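Putative oxidoreductase molybdopterin-binding subunit (PDB 4ZOH) probably serves as the molybdenum-carrying catalytic subunit of a xanthine dehydrogenase/aldehyde oxidase-type oxidoreductase, holding a pterin cytosine dinucleotide cofactor. Local coordinates at residues Lys218-Pro223 with Asn291-Gly296; Ser183-Ala188 with Pro223-Leu228; Asn365-Leu370 with Val378-Gly383; Arg345-Val350 with Tyr359-Lys364; Ile506-Lys511 with Asn539-Asn544. All blocks are in the same frame, centred on the assembly; numbering follows the deposited sequence.

Interaction 1 of 5, residues Lys218-Pro223 with Asn291-Gly296; sequences KIIAHP and NDDESG
Ile220 presses one methyl group, CG2, against the side of Asp293. The two side chains cross at about a right angle, and CG2 lies 3.9 Å from Asp293 CB as well as 3.9 Å from Asp293 OD2. The methyl therefore covers both the aliphatic root of the aspartate and one flank of its carboxylate. Ile219 adds a looser touch from the same loop, its CD1 standing 4.5 Å from Asp293 OD1. These separations indicate van der Waals packing, and the polar end of the aspartate is engaged elsewhere: OD2 accepts a hydrogen bond from the backbone N of Ser330. Asp293 reaches the loop because its CG is anti to the backbone N (chi1 -179°), which throws the carboxylate off the side of helix 288-304. The contact thus joins that helix to the loop between strand 204-207 and helix 223-235, inside the molybdopterin-binding domain and next to the metal centre, since the side chain of Ile219 is about 5 Å from the bound molybdenum atom. Behind the first shell, Ile220 uses its other branch differently. A chi1 of 68° tucks CG1 over the main chain, where it lies 3.7 Å above the plane of the His222 ring, displaced toward the rim. That ring is itself anchored by a bond from NE2 to the backbone O of Ser217, while His222 occupies the N-cap position of helix 223-235. At the start of residues 218-223, Lys218 NZ is hydrogen-bonded to the carbonyl oxygens of Glu166 and Gly213.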
# COMPACT_ATOMS: atom_id res chain seq x y z
N LYS A 218 1.34 23.94 -3.13
CA LYS A 218 1.96 22.62 -3.29
C LYS A 218 2.66 22.48 -4.68
O LYS A 218 2.98 21.37 -5.16
CB LYS A 218 0.95 21.46 -3.03
CG LYS A 218 0.44 21.41 -1.56
CD LYS A 218 -0.77 20.47 -1.35
CE LYS A 218 -1.33 20.64 0.04
NZ LYS A 218 -2.44 19.62 0.28
N ILE A 219 2.84 23.62 -5.35
CA ILE A 219 3.66 23.61 -6.57
C ILE A 219 5.13 23.25 -6.26
O ILE A 219 5.69 22.29 -6.82
CB ILE A 219 3.66 24.98 -7.28
CG1 ILE A 219 2.23 25.38 -7.66
CG2 ILE A 219 4.62 24.92 -8.51
CD1 ILE A 219 2.18 26.78 -8.34
N ILE A 220 5.72 24.00 -5.32
CA ILE A 220 7.13 23.84 -5.02
C ILE A 220 7.33 22.56 -4.23
O ILE A 220 6.36 22.03 -3.62
CB ILE A 220 7.66 25.07 -4.21
CG1 ILE A 220 7.06 25.16 -2.79
CG2 ILE A 220 7.42 26.33 -5.03
CD1 ILE A 220 7.70 26.25 -1.94
N ALA A 221 8.56 22.05 -4.23
CA ALA A 221 8.96 21.05 -3.22
C ALA A 221 9.34 21.83 -2.00
O ALA A 221 10.15 22.77 -2.09
CB ALA A 221 10.16 20.22 -3.70
N HIS A 222 8.78 21.45 -0.89
CA HIS A 222 9.04 22.07 0.31
C HIS A 222 10.30 21.56 1.01
O HIS A 222 10.69 20.44 0.77
CB HIS A 222 7.85 21.83 1.22
CG HIS A 222 6.68 22.67 0.82
ND1 HIS A 222 6.43 23.89 1.40
CD2 HIS A 222 5.75 22.51 -0.15
CE1 HIS A 222 5.36 24.43 0.85
NE2 HIS A 222 4.94 23.63 -0.11
N PRO A 223 10.86 22.35 1.95
CA PRO A 223 12.06 21.77 2.65
C PRO A 223 11.82 20.37 3.22
O PRO A 223 12.70 19.50 3.06
CB PRO A 223 12.35 22.78 3.78
CG PRO A 223 11.69 24.08 3.35
CD PRO A 223 10.43 23.64 2.56
N ASN A 291 11.32 31.38 -3.61
CA ASN A 291 11.72 32.70 -4.18
C ASN A 291 11.52 32.73 -5.62
O ASN A 291 11.00 33.70 -6.16
CB ASN A 291 13.17 33.04 -3.87
CG ASN A 291 13.41 33.11 -2.40
OD1 ASN A 291 14.53 33.03 -1.99
ND2 ASN A 291 12.35 33.28 -1.58
N ASP A 292 11.92 31.67 -6.28
CA ASP A 292 11.80 31.61 -7.70
C ASP A 292 10.26 31.64 -8.15
O ASP A 292 9.92 32.24 -9.17
CB ASP A 292 12.47 30.31 -8.16
CG ASP A 292 12.26 30.03 -9.64
OD1 ASP A 292 12.61 30.88 -10.53
OD2 ASP A 292 11.74 28.94 -9.94
N ASP A 293 9.39 30.91 -7.43
CA ASP A 293 7.92 30.84 -7.65
C ASP A 293 7.34 32.24 -7.53
O ASP A 293 6.82 32.78 -8.50
CB ASP A 293 7.33 29.95 -6.53
CG ASP A 293 5.81 29.76 -6.65
OD1 ASP A 293 5.28 29.94 -7.77
OD2 ASP A 293 5.19 29.43 -5.61
N GLU A 294 7.53 32.84 -6.37
CA GLU A 294 7.00 34.15 -6.07
C GLU A 294 7.58 35.31 -6.87
O GLU A 294 6.84 36.24 -7.24
CB GLU A 294 7.09 34.49 -4.60
CG GLU A 294 6.39 35.81 -4.33
CD GLU A 294 4.87 35.83 -4.64
OE1 GLU A 294 4.29 34.80 -5.04
OE2 GLU A 294 4.28 36.90 -4.50
N SER A 295 8.89 35.30 -7.11
CA SER A 295 9.45 36.33 -7.95
C SER A 295 8.84 36.37 -9.39
O SER A 295 8.64 37.45 -9.95
CB SER A 295 10.99 36.22 -7.98
OG SER A 295 11.54 36.72 -9.19
N GLY A 296 8.58 35.21 -10.01
CA GLY A 296 7.85 35.21 -11.30
C GLY A 296 6.47 35.90 -11.14
O GLY A 296 5.98 36.60 -12.07

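Interaction 2 of 5, residues Ser183-Ala188 with Pro223-Leu228; sequences SSTQSA and PEEYAL
Ser183 and Glu225 bring strand end and helix start no closer than 8.1 Å between their CA atoms, so the contact is made by side chains reaching across that gap. Ser183 OG donates a 2.6 Å hydrogen bond to Glu225 OE2, approaching from above the carboxylate plane, 39° out of it. The glutamate spans the distance with a chain extended beyond CG (chi2 166°). Two waters widen the grip. One is hydrogen-bonded to Thr185 OG1 and donates to Glu225 OE2 at 2.7 Å; the other donates to Ser184 O at 2.8 Å and, weakly, to Glu225 OE1 at 3.4 Å. Ser184 O is offered by an inverse gamma turn centred on that residue, closed by a weak Thr185 N to Ser183 O bond. The buried carboxylate thus has polar company on both oxygens, OE1 also accepting from the backbone N of His222, the N-cap of its own helix. Such donors would be expected to stabilise a charged glutamate. Leu191 of helix 188-199 packs against both Ser183 and Glu225, while the opening turns of helix 223-235 also lie against strands 32-38 and 239-241 through Leu228.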
# COMPACT_ATOMS: atom_id res chain seq x y z
N SER A 183 3.27 12.20 -2.43
CA SER A 183 3.23 13.50 -1.84
C SER A 183 1.95 14.20 -2.20
O SER A 183 1.44 14.07 -3.36
CB SER A 183 4.44 14.36 -2.32
OG SER A 183 4.48 15.64 -1.66
N SER A 184 1.50 15.01 -1.26
CA SER A 184 0.37 15.89 -1.50
C SER A 184 0.95 17.05 -2.28
O SER A 184 1.40 18.04 -1.72
CB SER A 184 -0.32 16.32 -0.19
OG SER A 184 -1.46 17.13 -0.47
N THR A 185 1.06 16.86 -3.57
CA THR A 185 1.76 17.84 -4.39
C THR A 185 0.85 18.24 -5.57
O THR A 185 -0.13 17.52 -5.83
CB THR A 185 3.09 17.25 -4.93
OG1 THR A 185 3.81 18.26 -5.61
CG2 THR A 185 2.88 16.08 -5.86
N GLN A 186 1.22 19.29 -6.31
CA GLN A 186 0.45 19.71 -7.53
C GLN A 186 0.87 19.03 -8.83
O GLN A 186 0.22 19.18 -9.87
CB GLN A 186 0.39 21.24 -7.68
CG GLN A 186 -0.32 21.88 -6.51
CD GLN A 186 -0.50 23.38 -6.65
OE1 GLN A 186 -0.41 24.11 -5.65
NE2 GLN A 186 -0.71 23.85 -7.85
N SER A 187 1.95 18.25 -8.78
CA SER A 187 2.41 17.57 -9.97
C SER A 187 3.40 16.50 -9.58
O SER A 187 4.47 16.85 -9.08
CB SER A 187 3.16 18.55 -10.92
OG SER A 187 3.64 17.87 -12.08
N ALA A 188 3.11 15.25 -9.90
CA ALA A 188 4.09 14.17 -9.62
C ALA A 188 5.41 14.36 -10.46
O ALA A 188 6.48 14.18 -9.96
CB ALA A 188 3.48 12.80 -9.86
N PRO A 223 10.86 22.35 1.95
CA PRO A 223 12.06 21.77 2.65
C PRO A 223 11.82 20.37 3.22
O PRO A 223 12.70 19.50 3.06
CB PRO A 223 12.35 22.78 3.78
CG PRO A 223 11.69 24.08 3.35
CD PRO A 223 10.43 23.64 2.56
N GLU A 224 10.64 20.13 3.81
CA GLU A 224 10.32 18.83 4.39
C GLU A 224 10.32 17.70 3.34
O GLU A 224 10.70 16.55 3.64
CB GLU A 224 8.96 18.88 5.09
CG GLU A 224 8.86 19.83 6.26
CD GLU A 224 8.37 21.19 5.82
OE1 GLU A 224 8.79 21.67 4.81
OE2 GLU A 224 7.58 21.81 6.53
N GLU A 225 9.91 18.02 2.12
CA GLU A 225 9.89 16.98 1.13
C GLU A 225 11.31 16.56 0.70
O GLU A 225 11.62 15.37 0.58
CB GLU A 225 9.06 17.40 -0.11
CG GLU A 225 7.51 17.35 0.08
CD GLU A 225 6.82 18.11 -1.06
OE1 GLU A 225 6.86 19.33 -1.05
OE2 GLU A 225 6.25 17.54 -1.98
N TYR A 226 12.15 17.54 0.37
CA TYR A 226 13.62 17.25 0.14
C TYR A 226 14.26 16.46 1.28
O TYR A 226 14.94 15.46 1.04
CB TYR A 226 14.39 18.55 -0.07
CG TYR A 226 14.09 19.26 -1.38
CD1 TYR A 226 14.23 18.60 -2.59
CD2 TYR A 226 13.65 20.59 -1.37
CE1 TYR A 226 14.05 19.23 -3.79
CE2 TYR A 226 13.46 21.25 -2.57
CZ TYR A 226 13.69 20.56 -3.76
OH TYR A 226 13.48 21.19 -4.94
N ALA A 227 14.00 16.87 2.50
CA ALA A 227 14.58 16.20 3.66
C ALA A 227 14.06 14.78 3.83
O ALA A 227 14.84 13.84 4.10
CB ALA A 227 14.37 17.00 4.93
N LEU A 228 12.75 14.59 3.63
CA LEU A 228 12.16 13.26 3.83
C LEU A 228 12.78 12.30 2.81
O LEU A 228 13.11 11.15 3.11
CB LEU A 228 10.62 13.32 3.61
CG LEU A 228 9.94 12.03 4.05
CD1 LEU A 228 9.99 11.88 5.58
CD2 LEU A 228 8.47 12.04 3.53
O HOH W 1 3.53 19.75 -1.12
O HOH W 2 5.58 19.22 -4.05

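Interaction 3 of 5, residues Asn365-Leu370 with Val378-Gly383; sequences NAIDTL and VTYDSG
At the open end of the small antiparallel hairpin of strands 372-373 and 379-380, Leu370 of the incoming chain nestles against Ser382 and Gly383 of the outgoing one. The CA atoms of Leu370 and Ser382 are 5.0 Å apart, so the two chains stay side by side beyond the last paired residues, Tyr372 and Tyr380. Leu370 covers the backbone closely: its CB is 3.2 Å from Gly383 O, and its CD1 is 3.2 Å from Ser382 O. A water ties the same two chains, donating to Leu370 O and accepting from Gly383 N at 2.9 Å. Gly383 has phi 120° and psi -163°, where a side chain would collide with the preceding carbonyl oxygen. Further into the hairpin, Leu370 CD2 rests 4.0 Å from Tyr380 CB. The tyrosine ring turns its edge to Ile367, whose CD1 lies in the ring plane, 3.7 Å from Tyr380 CE2, the two side chains crossing at about a right angle. Hairpin and the loop leaving helix 358-365 are thereby joined by an apolar seam. Beyond it, Tyr380 OH is hydrogen-bonded to Gly307 O, while Asp381 OD2 is hydrogen-bonded to Thr565 OG1 and OD1 forms a salt bridge with Lys668 NZ.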
# COMPACT_ATOMS: atom_id res chain seq x y z
N ASN A 365 -12.82 54.02 -20.43
CA ASN A 365 -11.40 53.65 -20.57
C ASN A 365 -11.08 52.33 -21.19
O ASN A 365 -9.94 52.09 -21.53
CB ASN A 365 -10.73 53.79 -19.24
CG ASN A 365 -10.66 55.23 -18.78
OD1 ASN A 365 -9.87 56.01 -19.31
ND2 ASN A 365 -11.43 55.58 -17.78
N ALA A 366 -12.09 51.49 -21.35
CA ALA A 366 -11.95 50.15 -21.88
C ALA A 366 -11.35 50.07 -23.28
O ALA A 366 -11.81 50.77 -24.20
CB ALA A 366 -13.35 49.48 -21.90
N ILE A 367 -10.34 49.21 -23.45
CA ILE A 367 -9.95 48.73 -24.77
C ILE A 367 -11.20 48.44 -25.65
O ILE A 367 -12.23 47.94 -25.15
CB ILE A 367 -9.06 47.47 -24.61
CG1 ILE A 367 -7.71 47.89 -24.07
CG2 ILE A 367 -8.81 46.75 -25.94
CD1 ILE A 367 -7.08 46.79 -23.22
N ASP A 368 -11.11 48.72 -26.95
CA ASP A 368 -12.23 48.49 -27.88
C ASP A 368 -12.19 47.04 -28.35
O ASP A 368 -12.92 46.19 -27.81
CB ASP A 368 -12.20 49.50 -29.01
CG ASP A 368 -11.87 50.91 -28.51
OD1 ASP A 368 -10.86 51.49 -28.96
OD2 ASP A 368 -12.58 51.43 -27.61
N THR A 369 -11.29 46.75 -29.29
CA THR A 369 -11.15 45.36 -29.76
C THR A 369 -9.82 44.66 -29.42
O THR A 369 -8.77 45.28 -29.14
CB THR A 369 -11.46 45.22 -31.27
OG1 THR A 369 -10.52 45.99 -32.03
CG2 THR A 369 -12.93 45.63 -31.59
N LEU A 370 -9.91 43.34 -29.44
CA LEU A 370 -8.82 42.44 -29.18
C LEU A 370 -8.49 41.82 -30.53
O LEU A 370 -9.40 41.66 -31.32
CB LEU A 370 -9.22 41.42 -28.09
CG LEU A 370 -9.51 42.03 -26.72
CD1 LEU A 370 -9.48 40.92 -25.70
CD2 LEU A 370 -8.48 43.06 -26.27
N VAL A 378 1.91 42.84 -22.50
CA VAL A 378 1.03 41.63 -22.48
C VAL A 378 0.04 41.71 -23.65
O VAL A 378 -0.73 42.66 -23.77
CB VAL A 378 0.21 41.56 -21.18
CG1 VAL A 378 -0.47 40.19 -21.08
CG2 VAL A 378 1.07 41.88 -19.98
N THR A 379 0.05 40.71 -24.51
CA THR A 379 -0.96 40.65 -25.56
C THR A 379 -2.26 39.95 -25.09
O THR A 379 -2.28 38.74 -24.79
CB THR A 379 -0.40 39.97 -26.80
OG1 THR A 379 0.67 40.79 -27.30
CG2 THR A 379 -1.48 39.83 -27.93
N TYR A 380 -3.31 40.74 -25.02
CA TYR A 380 -4.63 40.25 -24.76
C TYR A 380 -5.12 39.74 -26.09
O TYR A 380 -5.28 40.53 -27.04
CB TYR A 380 -5.48 41.38 -24.28
CG TYR A 380 -5.02 42.10 -23.04
CD1 TYR A 380 -4.18 41.50 -22.05
CD2 TYR A 380 -5.44 43.42 -22.83
CE1 TYR A 380 -3.76 42.23 -20.93
CE2 TYR A 380 -5.04 44.14 -21.71
CZ TYR A 380 -4.22 43.54 -20.75
OH TYR A 380 -3.87 44.31 -19.65
N ASP A 381 -5.38 38.42 -26.19
CA ASP A 381 -5.43 37.82 -27.53
C ASP A 381 -6.74 37.86 -28.29
O ASP A 381 -6.72 37.95 -29.55
CB ASP A 381 -4.93 36.38 -27.51
CG ASP A 381 -5.67 35.47 -26.45
OD1 ASP A 381 -6.41 35.98 -25.54
OD2 ASP A 381 -5.44 34.24 -26.55
N SER A 382 -7.86 37.69 -27.58
CA SER A 382 -9.13 37.52 -28.29
C SER A 382 -10.26 37.84 -27.33
O SER A 382 -10.09 37.77 -26.10
CB SER A 382 -9.32 36.14 -28.93
OG SER A 382 -9.60 35.26 -27.87
N GLY A 383 -11.38 38.28 -27.92
CA GLY A 383 -12.57 38.70 -27.19
C GLY A 383 -12.91 40.14 -27.48
O GLY A 383 -12.38 40.74 -28.41
O HOH W 3 -11.13 39.14 -30.68

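Interaction 4 of 5, residues Arg345-Val350 with Tyr359-Lys364; sequences RIVNIV and YEIRLK
Asn348 OD1 is gripped by two nitrogens of one guanidinium group: Arg362 NH1 donates to it at 2.6 Å and Arg362 NH2 at 3.0 Å. The oxygen lies in the guanidinium plane, between the two end nitrogens. The NH1 bond is the straighter, with an N-H...O angle of 155°, and runs nearly along the C=O axis of the amide. NH2 comes from above the carbonyl plane, because amide and guanidinium are steeply turned against each other. Over one face of the guanidinium sits Val347 CG1, 3.4 Å above its centre, so a methyl presses on the flat group while the amide holds its edge. Arg362 gets there with a chain extended from CG to NE. The residues belong to two consecutive helices, 336-353 and 358-365, whose short segments cross at 116° with their axes 9.9 Å apart. At this separation the space between them is filled by Ile361, which runs antiparallel alongside Val347: its CG2 is 3.6 Å from Val347 CG1. The longer branch of Ile361, through CD1, meets Val350 CG1 at 3.9 Å. A leucine in place of Arg362 would probably leave Asn348 OD1 without both donors and its amide freer to turn. The guanidinium is fixed further by a bond from NH1 to Gln358 O and by a salt bridge from NE to Glu344 of helix 336-353, which probably balances this buried charge. Val350 also packs on Val264 and Val266 of strand 254-266.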
# COMPACT_ATOMS: atom_id res chain seq x y z
N ARG A 345 -8.86 49.21 -7.90
CA ARG A 345 -9.02 50.17 -6.83
C ARG A 345 -8.74 51.63 -7.30
O ARG A 345 -9.51 52.56 -7.00
CB ARG A 345 -8.12 49.81 -5.68
CG ARG A 345 -8.53 48.50 -4.95
CD ARG A 345 -9.86 48.67 -4.23
NE ARG A 345 -9.76 49.71 -3.21
CZ ARG A 345 -10.45 50.85 -3.21
NH1 ARG A 345 -11.37 51.09 -4.15
NH2 ARG A 345 -10.24 51.72 -2.20
N ILE A 346 -7.64 51.82 -8.02
CA ILE A 346 -7.23 53.12 -8.51
C ILE A 346 -8.42 53.69 -9.33
O ILE A 346 -8.81 54.79 -9.05
CB ILE A 346 -5.91 53.01 -9.35
CG1 ILE A 346 -4.69 52.89 -8.40
CG2 ILE A 346 -5.72 54.22 -10.28
CD1 ILE A 346 -3.49 52.28 -9.11
N VAL A 347 -8.97 52.92 -10.30
CA VAL A 347 -10.11 53.30 -11.13
C VAL A 347 -11.29 53.81 -10.26
O VAL A 347 -11.93 54.84 -10.59
CB VAL A 347 -10.57 52.14 -12.02
CG1 VAL A 347 -11.99 52.34 -12.52
CG2 VAL A 347 -9.67 51.99 -13.24
N ASN A 348 -11.56 53.14 -9.14
CA ASN A 348 -12.66 53.60 -8.31
C ASN A 348 -12.29 54.82 -7.51
O ASN A 348 -13.16 55.67 -7.19
CB ASN A 348 -13.20 52.51 -7.38
CG ASN A 348 -14.37 51.77 -7.97
OD1 ASN A 348 -14.45 51.45 -9.19
ND2 ASN A 348 -15.33 51.55 -7.09
N ILE A 349 -11.00 54.93 -7.19
CA ILE A 349 -10.56 56.03 -6.35
C ILE A 349 -10.73 57.29 -7.20
O ILE A 349 -11.14 58.31 -6.71
CB ILE A 349 -9.12 55.83 -5.83
CG1 ILE A 349 -9.14 54.91 -4.62
CG2 ILE A 349 -8.45 57.18 -5.52
CD1 ILE A 349 -7.84 54.19 -4.50
N VAL A 350 -10.43 57.16 -8.48
CA VAL A 350 -10.49 58.27 -9.39
C VAL A 350 -11.98 58.63 -9.57
O VAL A 350 -12.34 59.78 -9.30
CB VAL A 350 -9.85 57.89 -10.73
CG1 VAL A 350 -10.22 58.91 -11.79
CG2 VAL A 350 -8.34 57.81 -10.58
N TYR A 359 -19.33 52.41 -13.14
CA TYR A 359 -19.44 51.63 -14.38
C TYR A 359 -19.03 52.46 -15.62
O TYR A 359 -18.35 51.96 -16.59
CB TYR A 359 -20.84 51.00 -14.55
CG TYR A 359 -20.77 49.64 -15.25
CD1 TYR A 359 -20.81 48.42 -14.49
CD2 TYR A 359 -20.62 49.56 -16.63
CE1 TYR A 359 -20.70 47.19 -15.15
CE2 TYR A 359 -20.52 48.35 -17.27
CZ TYR A 359 -20.57 47.18 -16.52
OH TYR A 359 -20.46 45.97 -17.18
N GLU A 360 -19.43 53.74 -15.60
CA GLU A 360 -19.19 54.63 -16.77
C GLU A 360 -17.67 54.81 -17.00
O GLU A 360 -17.17 54.70 -18.14
CB GLU A 360 -19.95 56.02 -16.61
CG GLU A 360 -21.47 55.96 -16.85
CD GLU A 360 -21.87 55.54 -18.26
OE1 GLU A 360 -21.23 55.97 -19.24
OE2 GLU A 360 -22.83 54.75 -18.40
N ILE A 361 -16.94 55.03 -15.92
CA ILE A 361 -15.47 55.21 -16.04
C ILE A 361 -14.81 54.01 -16.76
O ILE A 361 -13.92 54.21 -17.64
CB ILE A 361 -14.84 55.53 -14.69
CG1 ILE A 361 -13.56 56.34 -14.92
CG2 ILE A 361 -14.66 54.26 -13.89
CD1 ILE A 361 -13.07 57.03 -13.66
N ARG A 362 -15.32 52.80 -16.50
CA ARG A 362 -14.78 51.62 -17.13
C ARG A 362 -15.16 51.53 -18.61
O ARG A 362 -14.34 51.13 -19.47
CB ARG A 362 -15.16 50.32 -16.29
CG ARG A 362 -14.60 50.30 -14.86
CD ARG A 362 -15.03 49.06 -14.03
NE ARG A 362 -14.11 48.87 -12.92
CZ ARG A 362 -14.11 49.59 -11.80
NH1 ARG A 362 -15.04 50.52 -11.56
NH2 ARG A 362 -13.17 49.35 -10.88
N LEU A 363 -16.42 51.87 -18.93
CA LEU A 363 -16.85 51.92 -20.34
C LEU A 363 -16.05 53.02 -21.07
O LEU A 363 -15.76 52.82 -22.25
CB LEU A 363 -18.36 52.16 -20.51
CG LEU A 363 -19.28 51.01 -20.10
CD1 LEU A 363 -20.67 51.58 -19.95
CD2 LEU A 363 -19.21 49.88 -21.11
N LYS A 364 -15.70 54.10 -20.36
CA LYS A 364 -14.92 55.20 -20.93
C LYS A 364 -13.49 54.74 -21.35
O LYS A 364 -13.06 54.96 -22.52
CB LYS A 364 -14.90 56.43 -20.02
CG LYS A 364 -14.10 57.59 -20.64
CD LYS A 364 -14.34 58.96 -20.05
CE LYS A 364 -15.52 59.63 -20.77
NZ LYS A 364 -16.08 60.83 -20.07

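Interaction 5 of 5, residues Ile506-Lys511 with Asn539-Asn544; sequences IEIGAK and NEIVKN
Ile508 and Ile541 cross at a slant, each presenting its CG2 methyl to the other, with the two methyls 3.9 Å apart. Both place this branch anti to the backbone N and lay CG1 beside it (chi1 -65° in Ile508, -72° in Ile541). From Ile541, CG1 and CD1 extend over the backbone of the neighbouring helix, CD1 reaching 4.0 Å from Gly509 CA. The same Ile508 CG2 also lies 3.6 Å from Ile541 O, on the main chain of its partner. The close fit depends on the glycine: the CA atoms of Gly509 and Ile541 are only 5.9 Å apart, and a CB on Gly509 would lie just 3.3 Å from Ile541 CD1. An alanine at Ile541 would probably open a gap over Gly509 and leave Ile508 CG2 without its methyl partner. One turn on, Asn544 folds back on its own helix, ND2 donating to Glu540 O at 2.8 Å with an N-H...O angle of 153°. That oxygen also accepts from Asn544 N, the two donors arriving from opposite faces of its plane. Between the helices the packing is van der Waals, joining the C-terminal part of the long helix 486-512 to the short helix 538-547. Leu505 of the long helix continues the seam on Ile541, Ile512 touches Asn544, and Leu552, in the loop leading to strand 553-559, covers Ile508.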
# COMPACT_ATOMS: atom_id res chain seq x y z
N ILE A 506 -8.75 3.96 -37.83
CA ILE A 506 -9.13 4.12 -39.25
C ILE A 506 -8.26 3.29 -40.21
O ILE A 506 -8.79 2.45 -40.98
CB ILE A 506 -9.26 5.61 -39.68
CG1 ILE A 506 -10.59 6.17 -39.15
CG2 ILE A 506 -9.25 5.73 -41.21
CD1 ILE A 506 -10.72 7.68 -39.19
N GLU A 507 -6.96 3.47 -40.14
CA GLU A 507 -6.11 2.72 -41.06
C GLU A 507 -6.08 1.19 -40.85
O GLU A 507 -6.04 0.43 -41.84
CB GLU A 507 -4.74 3.33 -41.19
CG GLU A 507 -3.96 3.49 -39.92
CD GLU A 507 -2.48 3.54 -40.22
OE1 GLU A 507 -1.71 4.12 -39.42
OE2 GLU A 507 -2.10 2.99 -41.27
N ILE A 508 -6.16 0.74 -39.59
CA ILE A 508 -6.30 -0.71 -39.34
C ILE A 508 -7.64 -1.21 -39.94
O ILE A 508 -7.68 -2.27 -40.61
CB ILE A 508 -6.07 -1.06 -37.84
CG1 ILE A 508 -4.62 -0.74 -37.48
CG2 ILE A 508 -6.32 -2.54 -37.56
CD1 ILE A 508 -4.42 -0.27 -36.06
N GLY A 509 -8.70 -0.44 -39.70
CA GLY A 509 -10.03 -0.69 -40.27
C GLY A 509 -9.97 -0.73 -41.80
O GLY A 509 -10.53 -1.63 -42.40
N ALA A 510 -9.28 0.24 -42.39
CA ALA A 510 -9.05 0.34 -43.84
C ALA A 510 -8.30 -0.89 -44.34
O ALA A 510 -8.81 -1.60 -45.22
CB ALA A 510 -8.31 1.62 -44.19
N LYS A 511 -7.11 -1.17 -43.77
CA LYS A 511 -6.40 -2.43 -44.01
C LYS A 511 -7.28 -3.68 -43.97
O LYS A 511 -7.24 -4.45 -44.92
CB LYS A 511 -5.22 -2.60 -43.06
CG LYS A 511 -3.89 -2.16 -43.61
CD LYS A 511 -2.78 -2.98 -42.99
CE LYS A 511 -1.62 -2.09 -42.57
NZ LYS A 511 -0.33 -2.84 -42.53
N ASN A 539 -14.04 -3.50 -31.46
CA ASN A 539 -13.38 -4.62 -30.88
C ASN A 539 -12.59 -5.51 -31.89
O ASN A 539 -11.47 -5.96 -31.58
CB ASN A 539 -14.33 -5.44 -30.00
CG ASN A 539 -14.71 -4.70 -28.71
OD1 ASN A 539 -15.76 -4.01 -28.63
ND2 ASN A 539 -13.87 -4.86 -27.68
N GLU A 540 -13.15 -5.71 -33.10
CA GLU A 540 -12.44 -6.45 -34.15
C GLU A 540 -11.23 -5.67 -34.65
O GLU A 540 -10.19 -6.27 -34.90
CB GLU A 540 -13.33 -6.85 -35.36
CG GLU A 540 -14.28 -8.02 -35.16
CD GLU A 540 -15.61 -7.80 -35.94
OE1 GLU A 540 -15.67 -6.97 -36.90
OE2 GLU A 540 -16.61 -8.47 -35.57
N ILE A 541 -11.33 -4.36 -34.79
CA ILE A 541 -10.16 -3.58 -35.18
C ILE A 541 -8.99 -3.76 -34.17
O ILE A 541 -7.80 -3.92 -34.56
CB ILE A 541 -10.52 -2.07 -35.37
CG1 ILE A 541 -11.37 -1.83 -36.65
CG2 ILE A 541 -9.26 -1.20 -35.43
CD1 ILE A 541 -11.94 -0.43 -36.75
N VAL A 542 -9.35 -3.74 -32.88
CA VAL A 542 -8.41 -3.76 -31.77
C VAL A 542 -7.74 -5.13 -31.78
O VAL A 542 -6.52 -5.22 -31.80
CB VAL A 542 -9.11 -3.48 -30.45
CG1 VAL A 542 -8.17 -3.81 -29.27
CG2 VAL A 542 -9.58 -2.03 -30.36
N LYS A 543 -8.50 -6.23 -31.79
CA LYS A 543 -7.85 -7.57 -31.83
C LYS A 543 -6.92 -7.83 -33.02
O LYS A 543 -5.82 -8.42 -32.89
CB LYS A 543 -8.86 -8.64 -31.68
CG LYS A 543 -9.64 -8.42 -30.43
CD LYS A 543 -10.48 -9.62 -30.17
CE LYS A 543 -11.26 -9.44 -28.88
NZ LYS A 543 -11.38 -10.81 -28.37
N ASN A 544 -7.35 -7.33 -34.16
CA ASN A 544 -6.55 -7.36 -35.36
C ASN A 544 -5.34 -6.46 -35.28
O ASN A 544 -4.32 -6.79 -35.84
CB ASN A 544 -7.41 -7.16 -36.64
CG ASN A 544 -8.23 -8.42 -36.95
OD1 ASN A 544 -7.68 -9.44 -37.41
ND2 ASN A 544 -9.54 -8.40 -36.61

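Interactions 1 and 2 form one connected unit: their centres are about 12 Å apart, they share Pro223, and they touch directly, Lys218 NZ lying 2.8 Å from Ser184 OG and Lys218 O 3.0 Å from Gln186 N. In interaction 1 the side chain of Ile219 is about 5 Å from the molybdenum; in interaction 2 that of Thr185 is about 12 Å away. Interactions 4 and 3 follow one another in sequence, with centres about 17 Å apart; the side chain of Ser382 in interaction 3 is about 11 Å from the pterin cytosine dinucleotide. Interaction 5 stands apart, its centre about 43 Å from the chain's centre and about 61 Å from the centre of interaction 4.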